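Local coordinates for iota-carrageenase (PDB 1KTW), which hydrolyses the beta-1,4 linkages of iota-carrageenan, a sulfated galactan of red algal cell walls, with inversion of anomeric configuration, at residues I86-N91 and K125-K130; T149-K154 and K183-L188; R205-E210 and D238-S243; K244-V249 and N363-Q368. One frame throughout, in Å; residues are numbered along the deposited sequence.

Interaction 1: residues I86-N91 and K125-K130; sequences IKPTWN and KDSRDK
The Trp90 indole carries the Arg128 guanidinium over one face, while the backbone at Asp129 lies at the edge of its six-membered ring. This is a cation-pi contact, made on the surface of a right-handed parallel beta-helix, where loops leaving strands 85-88 and 120-123 of successive coils meet. Arg128 CZ sits 4.1 Å from the centroid of the Trp90 six-membered ring, 23° off its normal, but the two planes are inclined by 42°, so the guanidinium is tilted and dips its NH2 end toward CZ2. The bend at chi3 of Arg128 (-49°) folds the chain back over the indole. Farther along, Pro88 CG rests 4.0 Å from Ser127 OG. That hydroxyl also accepts from the backbone N of Asp129 at 3.0 Å, closing an ST turn in the 125-130 loop. Asp129 is buried; its OD2 takes a hydrogen bond from His97 and another from a water that also donates to Thr89 O, tying the two loops together. At the other end the extended Lys87 chain reaches across to Asp126 in a salt bridge, NZ to OD2 2.7 Å, meeting the carboxylate oxygen on its anti side.

Interaction 2: residues T149-K154 and K183-L188; sequences TIDDNK and KQNNAL. With NA (sodium ion), chain K.
Thr149-Asp151 and Lys183-Asn185 run parallel and in register, their axes 4.6 Å apart and 10° from alignment, as neighbouring rungs of the parallel beta-helix. Ile150 bonds to both sides of Gln184: its N donates to Lys183 O and its O accepts from Asn185 N, and beyond the strands Asp152 N continues the ladder to Asn185 O. On the face shared by Thr149, Asp151 and Asn185, the last two side chains lie side by side. Asn185 ND2 gives a hydrogen bond to Asp151 OD1 (3.1 Å), which lies close to the amide plane, while Asn185 OD1 receives Lys183 NZ at 2.9 Å. The Asp151 carboxylate also holds a sodium ion, with OD2 at 2.0 Å and OD1 at 2.9 Å, and Lys125 bonds to OD2. An alanine in place of Asn185 would probably leave Asp151 OD1 without its amide donor and the Lys183 ammonium without this acceptor. Past the strands, Asp152 CB lies against Asn186 O (3.3 Å), and a water bridges Asp152 O and Asn186 ND2. With CG anti to the backbone N (chi1 -158°), the Asn186 amide is presented to Lys154, whose ammonium also bonds to Trp462 O; Lys154 makes a cation-pi contact with the Trp462 indole. Lys154 NZ meets Asn186 OD1 at 2.9 Å in the carbonyl plane, on a lone pair.

Interaction 3: residues R205-E210 and D238-S243; sequences RNLHSE and DNIRCS
Main-chain hydrogen bonds join Arg205-Glu210 to Asp238-Ser243 as parallel strands of adjacent beta-helix coils. The shortest of them runs from Arg241 N to Leu207 O (2.8 Å), and Ser209 N in turn donates to Arg241 O. Side-chain hydrogen bonds add to this at both ends. Where the chain turns its corner, Asn239 ND2 donates almost straight (171°) to a lone pair of Asn206 OD1 at 2.7 Å, the two amides standing nearly perpendicular, 81° apart. This hydrogen-bonded asparagine pair on successive coils recalls the asparagine ladders of pectate lyases. Near the other end, His208 NE2 and Ser243 OG share a hydrogen bond of 3.1 Å at the ring edge. The histidine is also held by a CH-pi contact: Arg241 CB lies 4.2 Å from the ring centroid, over one face. Arg241 bends at chi3 (-68°), laying its guanidinium against His208 CB, 3.6 Å from NH2. A leucine at His208 would probably deprive Ser243 OG of its imidazole partner and Arg241 CB of the ring face it rests on. On the face that carries Leu207, Ile240 and Cys242, Leu207 CB meets Ile240 CD1. Strand 177-185 flanks strand 202-210, strand 261-269 pairs with strand 231-243, and Cys242 is tied to Cys271 by a disulfide.

Interaction 4: residues K244-V249 and N363-Q368; sequences KGLAAV and NADLKQ. With DGS (3,6-anhydro-2-O-sulfo-alpha-D-galactopyranose), chain D; G4S (4-O-sulfo-beta-D-galactopyranose), chain B; DGS (3,6-anhydro-2-O-sulfo-alpha-D-galactopyranose), chain C.
The Lys367 ammonium is gripped by several oxygens of the bound carrageenan, while Leu246 CD2 packs on Lys367 CD at 4.3 Å. Lys367 NZ donates to O2 of the 3,6-anhydrogalactose 2-sulfate of chain D at 3.1 Å and to the bridging oxygen O3 of the adjoining galactose 4-sulfate at 3.2 Å, with weaker bonds to the latter's O2 and to sulfate oxygen O7 of the former; Gln397 O is a further partner. Bends at chi2 and chi3 (-64° and -70°) curl the chain so that CD and CE also lie against the sugars. Leu246 joins in with its other branch, CD1, 3.7 Å from the same sulfate O7. Its CD2 turns instead to the protein, crossing the Asp365 side chain at about a right angle, 3.6 Å from CB. Behind it, Asp365 N donates to Gly245 O at 3.1 Å from above the carbonyl plane rather than toward a lone pair. The Asp365 carboxylate lies against Gly245 CA, and its OD2 accepts from Gly212 N. The turn between strands 231-243 and 250-252 is thus fastened to strand 364-366, and together they form part of the wall of a polysaccharide-binding cleft, with one lysine spanning the linkage between two successive sugars.

Interactions 1, 2 and 3 follow one another along the beta-helix; the centres of 1 and 2, and of 2 and 3, are about 13 Å apart. Lys125 of interaction 1 forms a salt bridge with Asp151 of interaction 2, NZ to OD2 2.7 Å, beside the sodium ion. Interactions 2 and 3 share neighbouring strands 177-185 and 202-210, where Gln184 O lies 2.9 Å from Glu210 N. Residues 244-249 of interaction 4 continue directly from 238-243 of interaction 3, and Ile240 and Cys242 pack against Ala248. Sugar is bound directly at interaction 4; the side chain of Asp129 of interaction 1 lies about 9 Å from a bound anhydrogalactose sulfate, and the side chain of Cys242 of interaction 3 about 12 Å from one.

Interaction 1: residues I86-N91 and K125-K130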
# COMPACT_ATOMS: atom_id res chain seq x y z
N ILE A 86 8.86 -0.96 19.57
CA ILE A 86 8.17 -2.24 19.39
C ILE A 86 8.83 -3.01 18.25
O ILE A 86 9.03 -2.46 17.17
CB ILE A 86 6.63 -2.03 19.07
CG1 ILE A 86 5.88 -1.61 20.33
CG2 ILE A 86 6.01 -3.32 18.53
CD1 ILE A 86 4.40 -1.28 20.09
N LYS A 87 9.19 -4.27 18.50
CA LYS A 87 9.85 -5.12 17.51
C LYS A 87 9.09 -6.44 17.36
O LYS A 87 8.40 -6.87 18.27
CB LYS A 87 11.29 -5.46 17.94
CG LYS A 87 12.25 -4.29 18.10
CD LYS A 87 13.65 -4.83 18.47
CE LYS A 87 14.73 -3.76 18.39
NZ LYS A 87 16.08 -4.33 18.76
N PRO A 88 9.20 -7.09 16.19
CA PRO A 88 8.51 -8.37 15.96
C PRO A 88 9.24 -9.55 16.63
O PRO A 88 10.48 -9.61 16.60
CB PRO A 88 8.52 -8.51 14.45
CG PRO A 88 9.84 -7.87 14.07
CD PRO A 88 9.85 -6.61 14.95
N THR A 89 8.48 -10.47 17.23
CA THR A 89 9.03 -11.66 17.87
C THR A 89 9.40 -12.64 16.75
O THR A 89 8.63 -12.83 15.81
CB THR A 89 7.98 -12.34 18.80
OG1 THR A 89 7.55 -11.42 19.80
CG2 THR A 89 8.58 -13.60 19.46
N TRP A 90 10.57 -13.26 16.84
CA TRP A 90 10.98 -14.20 15.80
C TRP A 90 10.11 -15.44 15.72
O TRP A 90 9.80 -16.05 16.75
CB TRP A 90 12.44 -14.62 15.99
CG TRP A 90 12.87 -15.77 15.09
CD1 TRP A 90 13.19 -17.04 15.48
CD2 TRP A 90 12.99 -15.75 13.66
NE1 TRP A 90 13.49 -17.82 14.38
CE2 TRP A 90 13.38 -17.05 13.25
CE3 TRP A 90 12.80 -14.76 12.68
CZ2 TRP A 90 13.58 -17.39 11.91
CZ3 TRP A 90 13.01 -15.10 11.34
CH2 TRP A 90 13.39 -16.40 10.97
N ASN A 91 9.70 -15.80 14.51
CA ASN A 91 8.93 -17.01 14.25
C ASN A 91 9.47 -17.55 12.92
O ASN A 91 9.28 -16.92 11.88
CB ASN A 91 7.43 -16.72 14.12
CG ASN A 91 6.61 -17.98 13.88
OD1 ASN A 91 7.05 -18.89 13.17
ND2 ASN A 91 5.41 -18.03 14.44
N LYS A 125 14.67 -3.22 11.71
CA LYS A 125 16.09 -3.29 11.34
C LYS A 125 16.90 -4.46 11.89
O LYS A 125 17.91 -4.85 11.30
CB LYS A 125 16.81 -1.96 11.66
CG LYS A 125 16.17 -0.74 10.94
CD LYS A 125 17.04 0.54 10.97
CE LYS A 125 17.45 0.99 12.37
NZ LYS A 125 16.31 1.27 13.31
N ASP A 126 16.47 -5.03 13.02
CA ASP A 126 17.19 -6.18 13.60
C ASP A 126 16.52 -7.52 13.26
O ASP A 126 16.99 -8.56 13.70
CB ASP A 126 17.29 -6.07 15.13
CG ASP A 126 18.10 -4.87 15.60
OD1 ASP A 126 19.18 -4.61 15.02
OD2 ASP A 126 17.67 -4.18 16.54
N SER A 127 15.44 -7.50 12.48
CA SER A 127 14.72 -8.74 12.17
C SER A 127 15.20 -9.56 10.98
O SER A 127 15.62 -9.01 9.95
CB SER A 127 13.23 -8.44 11.97
OG SER A 127 12.50 -9.63 11.67
N ARG A 128 15.13 -10.88 11.12
CA ARG A 128 15.52 -11.81 10.06
C ARG A 128 14.30 -12.23 9.22
O ARG A 128 14.44 -12.90 8.19
CB ARG A 128 16.17 -13.07 10.68
CG ARG A 128 17.02 -12.77 11.91
CD ARG A 128 17.96 -13.92 12.30
NE ARG A 128 17.30 -15.22 12.37
CZ ARG A 128 17.19 -16.06 11.34
NH1 ARG A 128 17.70 -15.73 10.16
NH2 ARG A 128 16.58 -17.22 11.49
N ASP A 129 13.11 -11.82 9.65
CA ASP A 129 11.84 -12.14 8.97
C ASP A 129 11.54 -11.11 7.87
O ASP A 129 11.40 -9.92 8.15
CB ASP A 129 10.70 -12.15 10.00
CG ASP A 129 9.44 -12.83 9.51
OD1 ASP A 129 9.29 -13.07 8.28
OD2 ASP A 129 8.58 -13.14 10.37
N LYS A 130 11.42 -11.58 6.63
CA LYS A 130 11.14 -10.70 5.49
C LYS A 130 9.65 -10.54 5.21
O LYS A 130 9.25 -9.59 4.54
CB LYS A 130 11.82 -11.24 4.22
CG LYS A 130 13.33 -11.12 4.16
CD LYS A 130 13.77 -9.75 3.63
CE LYS A 130 15.29 -9.63 3.57
NZ LYS A 130 15.93 -10.64 2.67
O HOH W 1 9.41 -12.78 13.02

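Interaction 2: residues T149-K154 and K183-L188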
# COMPACT_ATOMS: atom_id res chain seq x y z
N THR A 149 6.43 5.90 13.93
CA THR A 149 7.39 5.80 12.83
C THR A 149 7.73 4.32 12.67
O THR A 149 7.80 3.59 13.65
CB THR A 149 8.70 6.58 13.15
OG1 THR A 149 8.41 7.97 13.27
CG2 THR A 149 9.74 6.37 12.04
N ILE A 150 7.91 3.89 11.43
CA ILE A 150 8.27 2.50 11.12
C ILE A 150 9.65 2.50 10.43
O ILE A 150 9.78 3.05 9.35
CB ILE A 150 7.25 1.84 10.14
CG1 ILE A 150 5.85 1.78 10.77
CG2 ILE A 150 7.69 0.41 9.82
CD1 ILE A 150 4.75 1.38 9.76
N ASP A 151 10.67 1.92 11.07
CA ASP A 151 12.01 1.83 10.47
C ASP A 151 12.02 0.46 9.77
O ASP A 151 12.31 -0.55 10.40
CB ASP A 151 13.11 1.86 11.56
CG ASP A 151 13.67 3.26 11.82
OD1 ASP A 151 13.08 4.27 11.39
OD2 ASP A 151 14.73 3.36 12.48
N ASP A 152 11.69 0.45 8.48
CA ASP A 152 11.61 -0.78 7.68
C ASP A 152 13.02 -1.25 7.27
O ASP A 152 14.01 -0.56 7.51
CB ASP A 152 10.75 -0.52 6.42
CG ASP A 152 10.09 -1.78 5.84
OD1 ASP A 152 10.49 -2.91 6.21
OD2 ASP A 152 9.17 -1.64 5.00
N ASN A 153 13.08 -2.44 6.66
CA ASN A 153 14.34 -3.02 6.17
C ASN A 153 14.00 -3.75 4.86
O ASN A 153 14.36 -4.91 4.65
CB ASN A 153 14.89 -3.98 7.23
CG ASN A 153 16.25 -4.56 6.86
OD1 ASN A 153 17.05 -3.90 6.20
ND2 ASN A 153 16.51 -5.79 7.30
N LYS A 154 13.31 -3.03 3.97
CA LYS A 154 12.85 -3.56 2.68
C LYS A 154 12.10 -4.90 2.74
O LYS A 154 12.32 -5.79 1.91
CB LYS A 154 14.03 -3.64 1.70
CG LYS A 154 14.56 -2.26 1.25
CD LYS A 154 15.47 -2.37 0.01
CE LYS A 154 15.92 -1.01 -0.53
NZ LYS A 154 16.84 -0.29 0.40
N LYS A 183 5.01 7.66 9.68
CA LYS A 183 6.17 7.85 8.79
C LYS A 183 6.86 6.49 8.62
O LYS A 183 7.04 5.77 9.60
CB LYS A 183 7.16 8.85 9.40
CG LYS A 183 8.56 8.89 8.71
CD LYS A 183 8.46 9.37 7.27
CE LYS A 183 9.75 9.12 6.47
NZ LYS A 183 10.90 9.93 6.95
N GLN A 184 7.22 6.12 7.39
CA GLN A 184 7.92 4.86 7.13
C GLN A 184 9.26 5.14 6.43
O GLN A 184 9.31 5.89 5.43
CB GLN A 184 7.06 3.91 6.28
CG GLN A 184 7.66 2.50 6.07
CD GLN A 184 6.63 1.47 5.60
OE1 GLN A 184 5.46 1.52 5.99
NE2 GLN A 184 7.07 0.51 4.79
N ASN A 185 10.33 4.55 6.95
CA ASN A 185 11.67 4.70 6.38
C ASN A 185 12.13 3.40 5.72
O ASN A 185 11.82 2.31 6.20
CB ASN A 185 12.69 5.06 7.48
CG ASN A 185 12.43 6.43 8.10
OD1 ASN A 185 12.36 7.44 7.39
ND2 ASN A 185 12.30 6.48 9.42
N ASN A 186 12.85 3.54 4.61
CA ASN A 186 13.41 2.40 3.86
C ASN A 186 12.43 1.29 3.42
O ASN A 186 12.63 0.11 3.73
CB ASN A 186 14.57 1.78 4.67
CG ASN A 186 15.54 0.96 3.81
OD1 ASN A 186 15.69 1.21 2.61
ND2 ASN A 186 16.22 -0.00 4.42
N ALA A 187 11.40 1.66 2.67
CA ALA A 187 10.43 0.68 2.17
C ALA A 187 10.92 0.08 0.86
O ALA A 187 11.65 0.73 0.11
CB ALA A 187 9.07 1.35 1.92
N LEU A 188 10.50 -1.15 0.58
CA LEU A 188 10.85 -1.82 -0.67
C LEU A 188 9.93 -1.22 -1.77
O LEU A 188 8.76 -0.90 -1.50
CB LEU A 188 10.62 -3.33 -0.53
CG LEU A 188 10.86 -4.24 -1.74
CD1 LEU A 188 12.31 -4.11 -2.25
CD2 LEU A 188 10.52 -5.69 -1.32
NA NA K . 15.51 5.23 12.62
O HOH W 2 9.11 -2.76 2.56
O HOH W 3 16.86 0.05 7.12
O HOH W 4 13.64 6.96 13.12

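Interaction 3: residues R205-E210 and D238-S243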
# COMPACT_ATOMS: atom_id res chain seq x y z
N ARG A 205 -4.72 10.33 6.79
CA ARG A 205 -4.19 11.68 6.99
C ARG A 205 -2.74 11.75 7.54
O ARG A 205 -2.37 10.99 8.42
CB ARG A 205 -5.17 12.38 7.95
CG ARG A 205 -4.84 13.75 8.48
CD ARG A 205 -6.06 14.33 9.27
NE ARG A 205 -6.40 13.64 10.53
CZ ARG A 205 -7.52 13.86 11.23
NH1 ARG A 205 -8.42 14.73 10.79
NH2 ARG A 205 -7.73 13.25 12.38
N ASN A 206 -1.94 12.68 7.01
CA ASN A 206 -0.56 12.88 7.48
C ASN A 206 0.28 11.60 7.40
O ASN A 206 0.80 11.11 8.42
CB ASN A 206 -0.57 13.40 8.94
CG ASN A 206 -1.35 14.71 9.10
OD1 ASN A 206 -1.14 15.68 8.37
ND2 ASN A 206 -2.25 14.74 10.09
N LEU A 207 0.45 11.06 6.20
CA LEU A 207 1.20 9.82 6.00
C LEU A 207 2.38 10.10 5.06
O LEU A 207 2.23 10.85 4.10
CB LEU A 207 0.26 8.74 5.41
CG LEU A 207 -1.05 8.42 6.19
CD1 LEU A 207 -1.90 7.40 5.40
CD2 LEU A 207 -0.72 7.82 7.55
N HIS A 208 3.52 9.47 5.32
CA HIS A 208 4.73 9.69 4.51
C HIS A 208 5.55 8.40 4.41
O HIS A 208 5.81 7.76 5.42
CB HIS A 208 5.59 10.79 5.17
CG HIS A 208 6.88 11.10 4.44
ND1 HIS A 208 7.74 12.09 4.86
CD2 HIS A 208 7.44 10.55 3.34
CE1 HIS A 208 8.78 12.14 4.05
NE2 HIS A 208 8.63 11.22 3.11
N SER A 209 5.95 8.04 3.19
CA SER A 209 6.74 6.83 2.97
C SER A 209 7.99 7.11 2.14
O SER A 209 7.91 7.74 1.07
CB SER A 209 5.90 5.76 2.26
OG SER A 209 6.60 4.52 2.12
N GLU A 210 9.15 6.65 2.64
CA GLU A 210 10.42 6.80 1.92
C GLU A 210 10.57 5.47 1.18
O GLU A 210 10.79 4.43 1.80
CB GLU A 210 11.59 6.95 2.91
CG GLU A 210 12.98 6.94 2.24
CD GLU A 210 14.13 6.91 3.24
OE1 GLU A 210 14.26 5.91 3.98
OE2 GLU A 210 14.90 7.90 3.30
N ASP A 238 -5.73 13.31 3.18
CA ASP A 238 -5.12 14.66 3.25
C ASP A 238 -3.67 14.60 3.75
O ASP A 238 -3.36 13.87 4.68
CB ASP A 238 -5.93 15.56 4.21
CG ASP A 238 -5.33 16.97 4.37
OD1 ASP A 238 -5.27 17.73 3.38
OD2 ASP A 238 -4.91 17.31 5.49
N ASN A 239 -2.80 15.40 3.12
CA ASN A 239 -1.38 15.48 3.48
C ASN A 239 -0.69 14.12 3.39
O ASN A 239 -0.30 13.52 4.40
CB ASN A 239 -1.21 16.07 4.90
CG ASN A 239 0.24 16.47 5.20
OD1 ASN A 239 1.02 16.74 4.28
ND2 ASN A 239 0.60 16.53 6.49
N ILE A 240 -0.54 13.65 2.15
CA ILE A 240 0.10 12.37 1.85
C ILE A 240 1.43 12.73 1.13
O ILE A 240 1.43 13.50 0.16
CB ILE A 240 -0.81 11.51 0.91
CG1 ILE A 240 -2.23 11.42 1.49
CG2 ILE A 240 -0.23 10.10 0.74
CD1 ILE A 240 -2.33 10.77 2.91
N ARG A 241 2.54 12.17 1.61
CA ARG A 241 3.87 12.49 1.06
C ARG A 241 4.74 11.28 0.69
O ARG A 241 4.61 10.22 1.31
CB ARG A 241 4.63 13.36 2.07
CG ARG A 241 3.79 14.51 2.65
CD ARG A 241 4.56 15.42 3.62
NE ARG A 241 4.94 14.79 4.89
CZ ARG A 241 4.09 14.26 5.78
NH1 ARG A 241 2.78 14.27 5.55
NH2 ARG A 241 4.55 13.74 6.91
N CYS A 242 5.64 11.48 -0.29
CA CYS A 242 6.58 10.46 -0.79
C CYS A 242 8.00 11.07 -0.87
O CYS A 242 8.15 12.26 -1.15
CB CYS A 242 6.19 9.99 -2.23
SG CYS A 242 7.46 8.94 -3.09
N SER A 243 9.03 10.26 -0.61
CA SER A 243 10.42 10.73 -0.76
C SER A 243 11.21 9.53 -1.27
O SER A 243 11.05 8.41 -0.77
CB SER A 243 11.01 11.27 0.56
OG SER A 243 11.12 10.25 1.54
O HOH W 5 3.96 11.66 8.70
O HOH W 6 13.64 10.38 2.72

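Interaction 4: residues K244-V249 and N363-Q368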
# COMPACT_ATOMS: atom_id res chain seq x y z
N LYS A 244 12.04 9.73 -2.30
CA LYS A 244 12.85 8.65 -2.90
C LYS A 244 12.04 7.37 -3.21
O LYS A 244 12.50 6.25 -2.94
CB LYS A 244 14.03 8.30 -1.98
CG LYS A 244 15.01 9.45 -1.76
CD LYS A 244 16.15 9.06 -0.82
CE LYS A 244 16.99 10.29 -0.45
NZ LYS A 244 18.16 9.93 0.39
N GLY A 245 10.84 7.55 -3.78
CA GLY A 245 9.97 6.41 -4.07
C GLY A 245 9.25 6.48 -5.42
O GLY A 245 9.68 7.21 -6.31
N LEU A 246 8.17 5.71 -5.57
CA LEU A 246 7.40 5.67 -6.82
C LEU A 246 6.39 6.82 -6.91
O LEU A 246 6.35 7.55 -7.92
CB LEU A 246 6.63 4.33 -6.93
CG LEU A 246 7.35 2.99 -7.14
CD1 LEU A 246 6.33 1.83 -7.01
CD2 LEU A 246 8.02 2.97 -8.52
N ALA A 247 5.57 6.97 -5.87
CA ALA A 247 4.53 8.01 -5.82
C ALA A 247 3.93 8.13 -4.41
O ALA A 247 4.02 7.21 -3.61
CB ALA A 247 3.42 7.65 -6.82
N ALA A 248 3.32 9.28 -4.12
CA ALA A 248 2.68 9.47 -2.82
C ALA A 248 1.30 8.82 -2.84
O ALA A 248 0.91 8.14 -1.88
CB ALA A 248 2.54 10.97 -2.50
N VAL A 249 0.55 9.04 -3.93
CA VAL A 249 -0.81 8.50 -4.09
C VAL A 249 -0.96 7.72 -5.40
O VAL A 249 -0.61 8.24 -6.48
CB VAL A 249 -1.87 9.64 -4.07
CG1 VAL A 249 -3.27 9.09 -4.35
CG2 VAL A 249 -1.84 10.36 -2.71
N ASN A 363 17.17 10.51 -6.97
CA ASN A 363 16.99 9.16 -6.39
C ASN A 363 15.57 8.57 -6.28
O ASN A 363 15.19 8.03 -5.24
CB ASN A 363 17.66 9.14 -5.01
CG ASN A 363 19.15 9.40 -5.09
OD1 ASN A 363 19.90 8.56 -5.58
ND2 ASN A 363 19.58 10.58 -4.64
N ALA A 364 14.81 8.63 -7.37
CA ALA A 364 13.44 8.09 -7.44
C ALA A 364 13.41 6.60 -7.80
O ALA A 364 14.36 6.08 -8.40
CB ALA A 364 12.63 8.87 -8.51
N ASP A 365 12.32 5.91 -7.41
CA ASP A 365 12.12 4.50 -7.76
C ASP A 365 11.46 4.63 -9.14
O ASP A 365 10.53 5.44 -9.29
CB ASP A 365 11.11 3.79 -6.82
CG ASP A 365 11.72 3.35 -5.49
OD1 ASP A 365 12.96 3.31 -5.35
OD2 ASP A 365 10.92 3.01 -4.56
N LEU A 366 11.92 3.86 -10.13
CA LEU A 366 11.36 3.96 -11.48
C LEU A 366 11.08 2.58 -12.09
O LEU A 366 11.77 1.61 -11.77
CB LEU A 366 12.36 4.71 -12.41
CG LEU A 366 12.86 6.11 -12.05
CD1 LEU A 366 14.03 6.48 -12.97
CD2 LEU A 366 11.72 7.14 -12.18
N LYS A 367 10.06 2.49 -12.95
CA LYS A 367 9.72 1.23 -13.62
C LYS A 367 10.32 1.25 -15.04
O LYS A 367 10.55 2.32 -15.59
CB LYS A 367 8.19 1.06 -13.72
CG LYS A 367 7.45 1.08 -12.38
CD LYS A 367 7.85 -0.10 -11.48
CE LYS A 367 7.32 -1.43 -12.01
NZ LYS A 367 7.69 -2.57 -11.09
N GLN A 368 10.55 0.07 -15.62
CA GLN A 368 11.15 -0.02 -16.95
C GLN A 368 10.28 0.64 -18.03
O GLN A 368 10.80 1.29 -18.92
CB GLN A 368 11.40 -1.50 -17.33
CG GLN A 368 12.47 -1.70 -18.42
CD GLN A 368 12.57 -3.14 -18.89
OE1 GLN A 368 11.74 -3.61 -19.68
NE2 GLN A 368 13.57 -3.86 -18.40
C1 DGS D . 3.80 -4.20 -11.57
C2 DGS D . 3.61 -3.06 -10.57
C3 DGS D . 2.35 -3.31 -9.72
C4 DGS D . 2.48 -4.63 -8.99
C5 DGS D . 2.34 -5.58 -10.16
C6 DGS D . 1.17 -4.91 -10.91
O2 DGS D . 4.86 -2.85 -9.86
O3 DGS D . 1.26 -3.49 -10.66
O4 DGS D . 1.39 -4.77 -8.10
O5 DGS D . 3.55 -5.49 -10.96
O7 DGS D . 6.34 -1.63 -8.24
O8 DGS D . 3.88 -1.63 -7.86
O9 DGS D . 4.77 -0.38 -9.60
S DGS D . 5.00 -1.63 -8.83
C1 G4S B . 7.21 -6.11 -14.48
C2 G4S B . 6.90 -5.10 -13.35
C3 G4S B . 5.38 -5.04 -13.15
C4 G4S B . 4.70 -4.62 -14.46
C5 G4S B . 5.05 -5.70 -15.51
C6 G4S B . 4.48 -5.41 -16.91
O2 G4S B . 7.52 -5.49 -12.13
O3 G4S B . 5.08 -4.10 -12.11
O4 G4S B . 5.22 -3.36 -14.94
O5 G4S B . 6.50 -5.74 -15.68
O6 G4S B . 3.08 -5.20 -16.89
S G4S B . 4.25 -2.09 -14.93
O7 G4S B . 5.01 -0.89 -15.31
O8 G4S B . 3.59 -1.96 -13.62
O9 G4S B . 3.17 -2.32 -15.90
C1 DGS C . 10.97 -8.12 -17.70
C2 DGS C . 10.93 -8.63 -16.25
C3 DGS C . 10.49 -7.47 -15.34
C4 DGS C . 9.09 -7.02 -15.75
C5 DGS C . 9.45 -6.32 -17.05
C6 DGS C . 10.73 -5.57 -16.63
O2 DGS C . 10.09 -9.80 -16.17
O3 DGS C . 11.37 -6.36 -15.60
O4 DGS C . 8.57 -6.09 -14.76
O5 DGS C . 9.79 -7.35 -18.02
O7 DGS C . 8.86 -11.50 -14.79
O8 DGS C . 9.69 -9.51 -13.68
O9 DGS C . 11.22 -11.19 -14.40
S DGS C . 9.95 -10.51 -14.74